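Local structure of peptide ABC transporter, peptide-binding protein (Thermus thermophilus, 2D5W) at residues L119-W124 against A488-T493; K482-G487 against F511-S516; S516-E521 against K528-R533. The protein binds oligopeptides, here a pentapeptide, probably to hand them to a membrane ABC transporter that carries them into the cell. All blocks are in the same frame, centred on the assembly; numbering follows the deposited sequence.

Interaction 1. Residues L119-W124 against A488-T493; sequences LNPDFW and AIMVPT
P121, near the start of the short helix 121-126, presses its ring against A488 and M490 of the loop between strand 463-469 and helix 509-518. On one flank P121 CB meets A488 CB at 3.8 Å. A488 CB, small enough to come right up to the helix backbone, lies 3.7 Å from both P121 C and D122 N. On the other flank P121 CD touches M490 CE at 3.8 Å, with M490 SD 4.1 Å from P121 CD. The flexible, unbranched thioether gets there by curling at chi2 (-60°) and chi3 (-72°). Proline fits a first turn of helix, where its missing N-H costs little. Packing thins away from this core: I489 turns its side chain from the helix, leaving only I489 O about 4.0 Å from P121 CG, and the partly exposed N120 also points away, packing with L119 beside the bound peptide. D122 contributes mainly backbone; its buried carboxylate hydrogen-bonds through OD2 to Y145 and T486 and forms a salt bridge through OD1 with R126. With carbon and sulfur doing the touching, the contact rests on close fit and burial, while the polar bonds of D122 go to residues outside the two segments.

Interaction 2. Residues K482-G487 against F511-S516; sequences KNLNTG and FDRLTS
N485 and S516 make the straightest bond between loop 482-487 and helix 509-518: N485 ND2 gives to S516 O at 2.8 Å, 171° at the hydrogen, with the acceptor nearly in the plane of the amide. N485 ND2 also bonds Y145 OH. The S516 carbonyl lies in the last turn of the helix, where L520 N bonds Q517 O instead, so a side-chain amide is well suited to serve it. S516 OG is held twice. S516 OG accepts from L484 N at 2.9 Å and donates to D512 O at 2.7 Å; with chi1 at -66° the hydroxyl sits beside the backbone N and leans back along the helix to that carbonyl. One turn earlier, D512 OD2 takes K482 N at 3.0 Å from well above the carboxylate plane, while OD1 receives Y481 N, so two successive loop amides share one aspartate. The loop gets its own shape from an Asx turn: N483 OD1 accepts from N485 N (2.8 Å), which probably helps place the N485 side chain. G487, at positive phi, closes the bend through its N to N483 O. Farther out the contact becomes apolar and more exposed. L484 CB leans on the serine, and L484 CD1 lies 3.6 Å from R513 CA, beside R513 CB, while the arginine's charged end runs off away from the loop.

Interaction 3. Residues S516-E521 against K528-R533; sequences SQAVLE and KQLFWR
A518 is the bump at the centre of this contact, and the hollow it fills lies between L530 and F531 on helix 524-541. Its methyl points toward that helix, with A518 CB 3.7 Å from L530 CB and 3.5 Å from F531 CE2. A residue this small lets the backbones come close, the two CA atoms of A518 and L530 being 5.7 Å apart. L530 answers with a bump of its own: L530 CD1 reaches past the alanine methyl to rest 3.7 Å from A518 CA, and it fills the notch between that backbone and the side chain of Q517. The glutamine crosses the leucine at about a right angle, its CG, CD and NE2 all near L530 CD1, with Q517 NE2 3.7 Å from that methyl. Such a chain suits the solvent-exposed border of the contact, since it can cover a leucine and keep its polar end near solvent. On the other side F531 forms the wall. Its chi1 of -94° departs from the usual staggered value and brings the ring obliquely beside A518 CB and, more loosely, V519 CG1, 4.4 Å from F531 CZ. A type I turn from A518 to E521 begins the short connection to helix 524-541, and the two helices run back antiparallel as a helical hairpin. Packing continues along it, as L514 of the first helix touches L530, while V519 faces the loops of Y145 and D475, and helix 524-541 leads on to strand 544-557 of the mixed sheet.

Interaction 2 lies between the other two and touches both: its centre is about 11 Å from that of interaction 1 and about 10 Å from that of interaction 3, and with each of them it shares one side of the chain's centre. Interactions 1 and 3 have centres about 19 Å apart and do not touch. Along the sequence the segments of interactions 1 and 2 alternate, while interaction 3 follows both. A488 O meets N483 N, joining 1 to 2; S516 and helix 509-518 are common to 2 and 3. Through the loop after strand 463-469, the series thus runs from the segment beside the bound peptide to the helical hairpin 509-541.

Interaction 1. Residues L119-W124 against A488-T493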
ATOM      1  N   LEU A 119      11.355  -2.707  -0.151  1.00  9.79           N
ATOM      2  CA  LEU A 119      10.585  -1.469  -0.084  1.00 10.18           C
ATOM      3  C   LEU A 119      11.082  -0.552   1.021  1.00 10.09           C
ATOM      4  O   LEU A 119      11.031   0.669   0.892  1.00 10.21           O
ATOM      5  CB  LEU A 119       9.116  -1.784   0.187  1.00 11.70           C
ATOM      6  CG  LEU A 119       8.332  -2.568  -0.862  1.00 12.59           C
ATOM      7  CD1 LEU A 119       7.042  -3.101  -0.249  1.00 14.81           C
ATOM      8  CD2 LEU A 119       8.040  -1.666  -2.049  1.00 14.63           C
ATOM      9  N   ASN A 120      11.539  -1.145   2.117  1.00 11.05           N
ATOM     10  CA  ASN A 120      12.020  -0.371   3.255  1.00 12.84           C
ATOM     11  C   ASN A 120      13.409  -0.805   3.691  1.00 11.32           C
ATOM     12  O   ASN A 120      13.568  -1.617   4.606  1.00 11.65           O
ATOM     13  CB  ASN A 120      11.041  -0.481   4.433  1.00 17.64           C
ATOM     14  CG  ASN A 120      10.414  -1.855   4.550  1.00 22.85           C
ATOM     15  OD1 ASN A 120       9.635  -2.269   3.690  1.00 28.39           O
ATOM     16  ND2 ASN A 120      10.747  -2.571   5.619  1.00 27.60           N
ATOM     17  N   PRO A 121      14.440  -0.260   3.035  1.00 10.89           N
ATOM     18  CA  PRO A 121      15.833  -0.591   3.351  1.00 12.01           C
ATOM     19  C   PRO A 121      16.232  -0.194   4.772  1.00 11.20           C
ATOM     20  O   PRO A 121      17.182  -0.744   5.325  1.00 11.89           O
ATOM     21  CB  PRO A 121      16.626   0.168   2.289  1.00 11.67           C
ATOM     22  CG  PRO A 121      15.658   0.294   1.157  1.00 19.31           C
ATOM     23  CD  PRO A 121      14.360   0.603   1.845  1.00 11.37           C
ATOM     24  N   ASP A 122      15.517   0.762   5.359  1.00 11.58           N
ATOM     25  CA  ASP A 122      15.816   1.186   6.724  1.00 11.75           C
ATOM     26  C   ASP A 122      15.520   0.044   7.692  1.00 11.80           C
ATOM     27  O   ASP A 122      16.349  -0.287   8.541  1.00 12.38           O
ATOM     28  CB  ASP A 122      14.992   2.426   7.095  1.00 12.78           C
ATOM     29  CG  ASP A 122      15.053   2.743   8.581  1.00 13.35           C
ATOM     30  OD1 ASP A 122      14.277   2.140   9.352  1.00 15.39           O
ATOM     31  OD2 ASP A 122      15.887   3.585   8.975  1.00 15.71           O
ATOM     32  N   PHE A 123      14.340  -0.557   7.564  1.00 11.62           N
ATOM     33  CA  PHE A 123      13.945  -1.671   8.418  1.00 12.64           C
ATOM     34  C   PHE A 123      14.996  -2.769   8.337  1.00 12.48           C
ATOM     35  O   PHE A 123      15.468  -3.280   9.355  1.00 13.36           O
ATOM     36  CB  PHE A 123      12.594  -2.234   7.953  1.00 13.28           C
ATOM     37  CG  PHE A 123      12.195  -3.524   8.630  1.00 13.75           C
ATOM     38  CD1 PHE A 123      11.445  -3.511   9.802  1.00 14.82           C
ATOM     39  CD2 PHE A 123      12.565  -4.754   8.088  1.00 15.68           C
ATOM     40  CE1 PHE A 123      11.066  -4.700  10.423  1.00 16.41           C
ATOM     41  CE2 PHE A 123      12.190  -5.951   8.704  1.00 16.12           C
ATOM     42  CZ  PHE A 123      11.439  -5.921   9.874  1.00 16.26           C
ATOM     43  N   TRP A 124      15.371  -3.116   7.113  1.00 12.08           N
ATOM     44  CA  TRP A 124      16.329  -4.184   6.909  1.00 12.72           C
ATOM     45  C   TRP A 124      17.744  -3.912   7.389  1.00 13.28           C
ATOM     46  O   TRP A 124      18.564  -4.824   7.466  1.00 14.89           O
ATOM     47  CB  TRP A 124      16.287  -4.622   5.445  1.00 12.03           C
ATOM     48  CG  TRP A 124      15.035  -5.406   5.196  1.00 11.54           C
ATOM     49  CD1 TRP A 124      13.912  -4.996   4.533  1.00 11.80           C
ATOM     50  CD2 TRP A 124      14.737  -6.698   5.731  1.00 11.71           C
ATOM     51  NE1 TRP A 124      12.930  -5.957   4.631  1.00 11.96           N
ATOM     52  CE2 TRP A 124      13.413  -7.012   5.362  1.00 12.16           C
ATOM     53  CE3 TRP A 124      15.466  -7.621   6.495  1.00 12.50           C
ATOM     54  CZ2 TRP A 124      12.797  -8.215   5.733  1.00 11.73           C
ATOM     55  CZ3 TRP A 124      14.857  -8.814   6.864  1.00 13.17           C
ATOM     56  CH2 TRP A 124      13.534  -9.099   6.481  1.00 13.63           C
ATOM     57  N   ALA A 488      20.130   4.455   4.954  1.00 13.64           N
ATOM     58  CA  ALA A 488      19.415   3.809   3.857  1.00 13.19           C
ATOM     59  C   ALA A 488      18.772   4.811   2.901  1.00 12.77           C
ATOM     60  O   ALA A 488      17.995   5.671   3.322  1.00 14.52           O
ATOM     61  CB  ALA A 488      18.351   2.873   4.414  1.00 14.22           C
ATOM     62  N   ILE A 489      19.103   4.696   1.618  1.00 12.70           N
ATOM     63  CA  ILE A 489      18.545   5.572   0.592  1.00 12.76           C
ATOM     64  C   ILE A 489      17.186   5.005   0.190  1.00 11.90           C
ATOM     65  O   ILE A 489      17.059   3.812  -0.098  1.00 12.20           O
ATOM     66  CB  ILE A 489      19.489   5.664  -0.621  1.00 12.96           C
ATOM     67  CG1 ILE A 489      20.778   6.377  -0.197  1.00 16.06           C
ATOM     68  CG2 ILE A 489      18.814   6.410  -1.763  1.00 13.33           C
ATOM     69  CD1 ILE A 489      21.802   6.531  -1.298  1.00 19.80           C
ATOM     70  N   MET A 490      16.178   5.870   0.162  1.00 12.34           N
ATOM     71  CA  MET A 490      14.814   5.447  -0.126  1.00 12.02           C
ATOM     72  C   MET A 490      14.300   5.719  -1.538  1.00 11.15           C
ATOM     73  O   MET A 490      13.122   5.491  -1.820  1.00 11.42           O
ATOM     74  CB  MET A 490      13.869   6.091   0.895  1.00 14.91           C
ATOM     75  CG  MET A 490      14.407   6.121   2.335  1.00 17.70           C
ATOM     76  SD  MET A 490      14.782   4.512   3.088  1.00 22.00           S
ATOM     77  CE  MET A 490      13.134   3.891   3.354  1.00 24.44           C
ATOM     78  N   VAL A 491      15.170   6.208  -2.419  1.00 11.27           N
ATOM     79  CA  VAL A 491      14.797   6.489  -3.807  1.00 10.82           C
ATOM     80  C   VAL A 491      15.268   5.303  -4.642  1.00 11.45           C
ATOM     81  O   VAL A 491      16.465   5.044  -4.733  1.00 11.71           O
ATOM     82  CB  VAL A 491      15.479   7.775  -4.321  1.00 11.05           C
ATOM     83  CG1 VAL A 491      15.147   7.995  -5.788  1.00 12.78           C
ATOM     84  CG2 VAL A 491      15.025   8.966  -3.489  1.00 12.17           C
ATOM     85  N   PRO A 492      14.337   4.574  -5.275  1.00 10.27           N
ATOM     86  CA  PRO A 492      14.754   3.420  -6.077  1.00 10.62           C
ATOM     87  C   PRO A 492      15.445   3.746  -7.393  1.00 11.18           C
ATOM     88  O   PRO A 492      14.856   4.357  -8.280  1.00 13.09           O
ATOM     89  CB  PRO A 492      13.451   2.646  -6.275  1.00 10.41           C
ATOM     90  CG  PRO A 492      12.419   3.733  -6.309  1.00 10.29           C
ATOM     91  CD  PRO A 492      12.866   4.679  -5.215  1.00 10.67           C
ATOM     92  N   THR A 493      16.705   3.338  -7.498  1.00 11.35           N
ATOM     93  CA  THR A 493      17.498   3.541  -8.704  1.00 11.23           C
ATOM     94  C   THR A 493      18.457   2.366  -8.812  1.00 11.31           C
ATOM     95  O   THR A 493      18.602   1.577  -7.879  1.00 10.77           O
ATOM     96  CB  THR A 493      18.359   4.825  -8.646  1.00 12.06           C
ATOM     97  OG1 THR A 493      19.419   4.644  -7.700  1.00 13.15           O
ATOM     98  CG2 THR A 493      17.518   6.027  -8.245  1.00 13.72           C
TER

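Interaction 2. Residues K482-G487 against F511-S516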
ATOM      1  N   LYS A 482      17.146   9.881   2.204  1.00 11.72           N
ATOM      2  CA  LYS A 482      17.903   8.951   3.027  1.00 12.71           C
ATOM      3  C   LYS A 482      17.476   9.030   4.486  1.00 13.22           C
ATOM      4  O   LYS A 482      17.192  10.113   5.001  1.00 14.34           O
ATOM      5  CB  LYS A 482      19.397   9.270   2.927  1.00 15.71           C
ATOM      6  CG  LYS A 482      20.293   8.393   3.794  1.00 19.07           C
ATOM      7  CD  LYS A 482      21.730   8.899   3.799  1.00 22.59           C
ATOM      8  CE  LYS A 482      22.321   8.937   2.398  1.00 24.75           C
ATOM      9  NZ  LYS A 482      23.711   9.471   2.401  1.00 26.06           N
ATOM     10  N   ASN A 483      17.401   7.881   5.147  1.00 12.55           N
ATOM     11  CA  ASN A 483      17.074   7.873   6.564  1.00 12.32           C
ATOM     12  C   ASN A 483      18.441   8.031   7.220  1.00 12.50           C
ATOM     13  O   ASN A 483      19.344   7.219   6.998  1.00 13.35           O
ATOM     14  CB  ASN A 483      16.430   6.554   6.986  1.00 12.96           C
ATOM     15  CG  ASN A 483      16.099   6.528   8.464  1.00 14.72           C
ATOM     16  OD1 ASN A 483      16.995   6.583   9.305  1.00 16.20           O
ATOM     17  ND2 ASN A 483      14.815   6.459   8.788  1.00 15.07           N
ATOM     18  N   LEU A 484      18.595   9.085   8.012  1.00 12.45           N
ATOM     19  CA  LEU A 484      19.874   9.377   8.651  1.00 13.75           C
ATOM     20  C   LEU A 484      20.298   8.439   9.774  1.00 14.56           C
ATOM     21  O   LEU A 484      21.464   8.429  10.169  1.00 16.86           O
ATOM     22  CB  LEU A 484      19.877  10.821   9.160  1.00 16.09           C
ATOM     23  CG  LEU A 484      19.563  11.878   8.096  1.00 18.91           C
ATOM     24  CD1 LEU A 484      19.717  13.263   8.701  1.00 20.15           C
ATOM     25  CD2 LEU A 484      20.493  11.712   6.904  1.00 21.69           C
ATOM     26  N   ASN A 485      19.368   7.646  10.288  1.00 13.68           N
ATOM     27  CA  ASN A 485      19.704   6.726  11.366  1.00 13.47           C
ATOM     28  C   ASN A 485      20.383   5.470  10.851  1.00 14.01           C
ATOM     29  O   ASN A 485      21.201   4.870  11.546  1.00 16.38           O
ATOM     30  CB  ASN A 485      18.447   6.329  12.137  1.00 13.78           C
ATOM     31  CG  ASN A 485      17.654   7.523  12.591  1.00 12.35           C
ATOM     32  OD1 ASN A 485      18.217   8.510  13.061  1.00 14.13           O
ATOM     33  ND2 ASN A 485      16.337   7.441  12.463  1.00 12.31           N
ATOM     34  N   THR A 486      20.045   5.080   9.628  1.00 13.67           N
ATOM     35  CA  THR A 486      20.598   3.872   9.027  1.00 14.02           C
ATOM     36  C   THR A 486      21.400   4.139   7.763  1.00 13.95           C
ATOM     37  O   THR A 486      22.134   3.267   7.296  1.00 15.40           O
ATOM     38  CB  THR A 486      19.477   2.887   8.664  1.00 14.72           C
ATOM     39  OG1 THR A 486      18.517   3.554   7.831  1.00 15.40           O
ATOM     40  CG2 THR A 486      18.786   2.371   9.920  1.00 15.76           C
ATOM     41  N   GLY A 487      21.254   5.338   7.211  1.00 14.18           N
ATOM     42  CA  GLY A 487      21.955   5.679   5.987  1.00 14.93           C
ATOM     43  C   GLY A 487      21.301   5.053   4.764  1.00 14.22           C
ATOM     44  O   GLY A 487      21.843   5.117   3.662  1.00 17.15           O
ATOM     45  N   PHE A 511      14.157  17.830   5.505  1.00 11.00           N
ATOM     46  CA  PHE A 511      13.029  16.917   5.657  1.00 10.77           C
ATOM     47  C   PHE A 511      13.557  15.579   6.190  1.00 10.07           C
ATOM     48  O   PHE A 511      12.972  14.987   7.099  1.00 10.25           O
ATOM     49  CB  PHE A 511      12.346  16.697   4.306  1.00 10.17           C
ATOM     50  CG  PHE A 511      11.157  15.776   4.364  1.00  9.23           C
ATOM     51  CD1 PHE A 511       9.876  16.274   4.596  1.00  9.33           C
ATOM     52  CD2 PHE A 511      11.321  14.408   4.188  1.00  9.60           C
ATOM     53  CE1 PHE A 511       8.774  15.420   4.649  1.00  9.21           C
ATOM     54  CE2 PHE A 511      10.231  13.545   4.239  1.00  9.07           C
ATOM     55  CZ  PHE A 511       8.955  14.052   4.470  1.00  9.52           C
ATOM     56  N   ASP A 512      14.666  15.107   5.623  1.00 10.17           N
ATOM     57  CA  ASP A 512      15.250  13.841   6.062  1.00 10.83           C
ATOM     58  C   ASP A 512      15.684  13.905   7.521  1.00 10.98           C
ATOM     59  O   ASP A 512      15.498  12.951   8.273  1.00 11.32           O
ATOM     60  CB  ASP A 512      16.455  13.461   5.192  1.00 10.99           C
ATOM     61  CG  ASP A 512      16.057  13.018   3.796  1.00 12.25           C
ATOM     62  OD1 ASP A 512      14.843  12.946   3.513  1.00 13.08           O
ATOM     63  OD2 ASP A 512      16.955  12.734   2.979  1.00 14.15           O
ATOM     64  N   ARG A 513      16.260  15.032   7.924  1.00 11.42           N
ATOM     65  CA  ARG A 513      16.711  15.186   9.300  1.00 11.57           C
ATOM     66  C   ARG A 513      15.542  15.157  10.278  1.00 11.36           C
ATOM     67  O   ARG A 513      15.583  14.462  11.295  1.00 12.01           O
ATOM     68  CB  ARG A 513      17.475  16.501   9.457  1.00 13.56           C
ATOM     69  CG  ARG A 513      18.225  16.624  10.770  1.00 18.43           C
ATOM     70  CD  ARG A 513      18.967  17.949  10.874  1.00 21.81           C
ATOM     71  NE  ARG A 513      19.844  18.187   9.729  1.00 26.57           N
ATOM     72  CZ  ARG A 513      19.451  18.736   8.583  1.00 29.05           C
ATOM     73  NH1 ARG A 513      20.318  18.908   7.595  1.00 30.71           N
ATOM     74  NH2 ARG A 513      18.193  19.126   8.427  1.00 31.61           N
ATOM     75  N   LEU A 514      14.497  15.913   9.966  1.00 10.61           N
ATOM     76  CA  LEU A 514      13.322  15.988  10.823  1.00 10.69           C
ATOM     77  C   LEU A 514      12.616  14.647  10.979  1.00 10.48           C
ATOM     78  O   LEU A 514      12.304  14.235  12.095  1.00 11.35           O
ATOM     79  CB  LEU A 514      12.341  17.028  10.277  1.00 11.25           C
ATOM     80  CG  LEU A 514      12.796  18.488  10.381  1.00 11.55           C
ATOM     81  CD1 LEU A 514      11.935  19.350   9.469  1.00 12.90           C
ATOM     82  CD2 LEU A 514      12.706  18.967  11.824  1.00 13.10           C
ATOM     83  N   THR A 515      12.366  13.969   9.861  1.00 10.36           N
ATOM     84  CA  THR A 515      11.679  12.682   9.901  1.00  9.91           C
ATOM     85  C   THR A 515      12.530  11.575  10.519  1.00  9.82           C
ATOM     86  O   THR A 515      12.003  10.705  11.211  1.00 10.97           O
ATOM     87  CB  THR A 515      11.198  12.253   8.487  1.00 10.18           C
ATOM     88  OG1 THR A 515      12.295  12.285   7.567  1.00 10.62           O
ATOM     89  CG2 THR A 515      10.098  13.187   7.992  1.00 11.14           C
ATOM     90  N   SER A 516      13.838  11.606  10.280  1.00 10.20           N
ATOM     91  CA  SER A 516      14.720  10.598  10.858  1.00 10.82           C
ATOM     92  C   SER A 516      14.749  10.738  12.375  1.00 10.64           C
ATOM     93  O   SER A 516      14.850   9.748  13.094  1.00 11.86           O
ATOM     94  CB  SER A 516      16.139  10.729  10.300  1.00 11.50           C
ATOM     95  OG  SER A 516      16.165  10.420   8.919  1.00 12.01           O
TER

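Interaction 3. Residues S516-E521 against K528-R533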
ATOM      1  N   SER A 516      13.838  11.606  10.280  1.00 10.20           N
ATOM      2  CA  SER A 516      14.720  10.598  10.858  1.00 10.82           C
ATOM      3  C   SER A 516      14.749  10.738  12.375  1.00 10.64           C
ATOM      4  O   SER A 516      14.850   9.748  13.094  1.00 11.86           O
ATOM      5  CB  SER A 516      16.139  10.729  10.300  1.00 11.50           C
ATOM      6  OG  SER A 516      16.165  10.420   8.919  1.00 12.01           O
ATOM      7  N   GLN A 517      14.661  11.969  12.869  1.00 11.43           N
ATOM      8  CA  GLN A 517      14.661  12.181  14.309  1.00 11.10           C
ATOM      9  C   GLN A 517      13.288  11.849  14.886  1.00 11.20           C
ATOM     10  O   GLN A 517      13.177  11.237  15.948  1.00 11.61           O
ATOM     11  CB  GLN A 517      15.001  13.631  14.649  1.00 12.70           C
ATOM     12  CG  GLN A 517      15.166  13.853  16.144  1.00 13.98           C
ATOM     13  CD  GLN A 517      15.378  15.307  16.511  1.00 15.13           C
ATOM     14  OE1 GLN A 517      16.114  16.032  15.839  1.00 18.83           O
ATOM     15  NE2 GLN A 517      14.746  15.737  17.594  1.00 15.66           N
ATOM     16  N   ALA A 518      12.243  12.253  14.175  1.00 10.68           N
ATOM     17  CA  ALA A 518      10.879  12.030  14.627  1.00 10.01           C
ATOM     18  C   ALA A 518      10.537  10.576  14.917  1.00 10.31           C
ATOM     19  O   ALA A 518       9.846  10.290  15.888  1.00 10.45           O
ATOM     20  CB  ALA A 518       9.895  12.595  13.612  1.00 10.69           C
ATOM     21  N   VAL A 519      11.011   9.655  14.082  1.00  9.58           N
ATOM     22  CA  VAL A 519      10.697   8.248  14.299  1.00 10.11           C
ATOM     23  C   VAL A 519      11.371   7.688  15.546  1.00 10.50           C
ATOM     24  O   VAL A 519      10.973   6.635  16.045  1.00 10.53           O
ATOM     25  CB  VAL A 519      11.066   7.371  13.073  1.00 10.90           C
ATOM     26  CG1 VAL A 519      10.221   7.780  11.873  1.00 12.62           C
ATOM     27  CG2 VAL A 519      12.543   7.486  12.756  1.00 11.13           C
ATOM     28  N   LEU A 520      12.382   8.396  16.044  1.00 10.71           N
ATOM     29  CA  LEU A 520      13.100   7.993  17.251  1.00 10.84           C
ATOM     30  C   LEU A 520      12.479   8.644  18.482  1.00 10.49           C
ATOM     31  O   LEU A 520      12.882   8.361  19.613  1.00 11.43           O
ATOM     32  CB  LEU A 520      14.564   8.422  17.172  1.00 10.99           C
ATOM     33  CG  LEU A 520      15.452   7.814  16.088  1.00 10.72           C
ATOM     34  CD1 LEU A 520      16.762   8.584  16.027  1.00 12.00           C
ATOM     35  CD2 LEU A 520      15.703   6.342  16.383  1.00 11.75           C
ATOM     36  N   GLU A 521      11.514   9.532  18.262  1.00 10.90           N
ATOM     37  CA  GLU A 521      10.867  10.230  19.365  1.00 11.57           C
ATOM     38  C   GLU A 521       9.704   9.439  19.934  1.00 11.80           C
ATOM     39  O   GLU A 521       8.659   9.303  19.293  1.00 12.09           O
ATOM     40  CB  GLU A 521      10.369  11.602  18.908  1.00 12.71           C
ATOM     41  CG  GLU A 521       9.771  12.418  20.039  1.00 18.51           C
ATOM     42  CD  GLU A 521      10.741  12.581  21.196  1.00 20.17           C
ATOM     43  OE1 GLU A 521      11.743  13.305  21.025  1.00 18.96           O
ATOM     44  OE2 GLU A 521      10.512  11.974  22.267  1.00 21.21           O
ATOM     45  N   LYS A 528       5.036  14.678  17.029  1.00 10.32           N
ATOM     46  CA  LYS A 528       4.100  15.426  16.199  1.00 11.21           C
ATOM     47  C   LYS A 528       4.714  16.761  15.762  1.00 11.15           C
ATOM     48  O   LYS A 528       4.589  17.154  14.603  1.00 11.73           O
ATOM     49  CB  LYS A 528       2.795  15.674  16.963  1.00 11.67           C
ATOM     50  CG  LYS A 528       1.721  16.396  16.154  1.00 14.35           C
ATOM     51  CD  LYS A 528       0.499  16.728  17.004  1.00 17.66           C
ATOM     52  CE  LYS A 528      -0.148  15.480  17.583  1.00 22.79           C
ATOM     53  NZ  LYS A 528      -1.342  15.818  18.409  1.00 25.85           N
ATOM     54  N   GLN A 529       5.381  17.454  16.682  1.00 11.86           N
ATOM     55  CA  GLN A 529       5.999  18.739  16.351  1.00 11.86           C
ATOM     56  C   GLN A 529       6.985  18.596  15.196  1.00 10.76           C
ATOM     57  O   GLN A 529       7.004  19.417  14.282  1.00 11.12           O
ATOM     58  CB  GLN A 529       6.732  19.318  17.568  1.00 13.84           C
ATOM     59  CG  GLN A 529       5.860  19.515  18.797  1.00 18.14           C
ATOM     60  CD  GLN A 529       6.613  20.147  19.955  1.00 19.65           C
ATOM     61  OE1 GLN A 529       7.775  19.823  20.208  1.00 20.47           O
ATOM     62  NE2 GLN A 529       5.947  21.042  20.674  1.00 22.12           N
ATOM     63  N   LEU A 530       7.807  17.553  15.240  1.00 10.72           N
ATOM     64  CA  LEU A 530       8.788  17.320  14.190  1.00 10.74           C
ATOM     65  C   LEU A 530       8.112  16.988  12.864  1.00  9.76           C
ATOM     66  O   LEU A 530       8.500  17.506  11.818  1.00 10.84           O
ATOM     67  CB  LEU A 530       9.743  16.199  14.608  1.00 11.51           C
ATOM     68  CG  LEU A 530      10.635  16.565  15.800  1.00 13.03           C
ATOM     69  CD1 LEU A 530      11.326  15.324  16.341  1.00 15.85           C
ATOM     70  CD2 LEU A 530      11.652  17.608  15.372  1.00 15.08           C
ATOM     71  N   PHE A 531       7.098  16.128  12.904  1.00  9.56           N
ATOM     72  CA  PHE A 531       6.380  15.774  11.685  1.00  9.31           C
ATOM     73  C   PHE A 531       5.638  16.983  11.112  1.00  9.72           C
ATOM     74  O   PHE A 531       5.477  17.097   9.896  1.00 10.06           O
ATOM     75  CB  PHE A 531       5.399  14.632  11.957  1.00 10.63           C
ATOM     76  CG  PHE A 531       5.960  13.268  11.664  1.00 10.72           C
ATOM     77  CD1 PHE A 531       6.063  12.811  10.352  1.00 12.12           C
ATOM     78  CD2 PHE A 531       6.387  12.440  12.698  1.00 11.11           C
ATOM     79  CE1 PHE A 531       6.583  11.548  10.074  1.00 14.21           C
ATOM     80  CE2 PHE A 531       6.909  11.172  12.429  1.00 13.14           C
ATOM     81  CZ  PHE A 531       7.006  10.728  11.115  1.00 13.74           C
ATOM     82  N   TRP A 532       5.188  17.886  11.981  1.00 10.03           N
ATOM     83  CA  TRP A 532       4.485  19.075  11.511  1.00 10.17           C
ATOM     84  C   TRP A 532       5.448  19.976  10.752  1.00 10.30           C
ATOM     85  O   TRP A 532       5.096  20.535   9.713  1.00 10.89           O
ATOM     86  CB  TRP A 532       3.850  19.822  12.689  1.00 10.83           C
ATOM     87  CG  TRP A 532       2.480  19.308  13.028  1.00 10.87           C
ATOM     88  CD1 TRP A 532       2.020  18.029  12.864  1.00 10.99           C
ATOM     89  CD2 TRP A 532       1.391  20.056  13.580  1.00 11.83           C
ATOM     90  NE1 TRP A 532       0.712  17.939  13.273  1.00 11.74           N
ATOM     91  CE2 TRP A 532       0.302  19.168  13.720  1.00 11.72           C
ATOM     92  CE3 TRP A 532       1.228  21.394  13.969  1.00 12.57           C
ATOM     93  CZ2 TRP A 532      -0.935  19.572  14.233  1.00 13.05           C
ATOM     94  CZ3 TRP A 532      -0.005  21.796  14.479  1.00 14.96           C
ATOM     95  CH2 TRP A 532      -1.069  20.887  14.606  1.00 14.03           C
ATOM     96  N   ARG A 533       6.671  20.103  11.255  1.00 10.95           N
ATOM     97  CA  ARG A 533       7.668  20.925  10.586  1.00 11.72           C
ATOM     98  C   ARG A 533       8.021  20.284   9.246  1.00 10.92           C
ATOM     99  O   ARG A 533       8.190  20.978   8.245  1.00 11.50           O
ATOM    100  CB  ARG A 533       8.919  21.069  11.462  1.00 13.07           C
ATOM    101  CG  ARG A 533       8.608  21.408  12.919  1.00 21.47           C
ATOM    102  CD  ARG A 533       7.481  22.427  13.034  1.00 26.48           C
ATOM    103  NE  ARG A 533       6.801  22.346  14.325  1.00 30.12           N
ATOM    104  CZ  ARG A 533       5.656  22.961  14.605  1.00 32.72           C
ATOM    105  NH1 ARG A 533       5.108  22.832  15.807  1.00 35.01           N
ATOM    106  NH2 ARG A 533       5.054  23.702  13.683  1.00 33.61           N
TER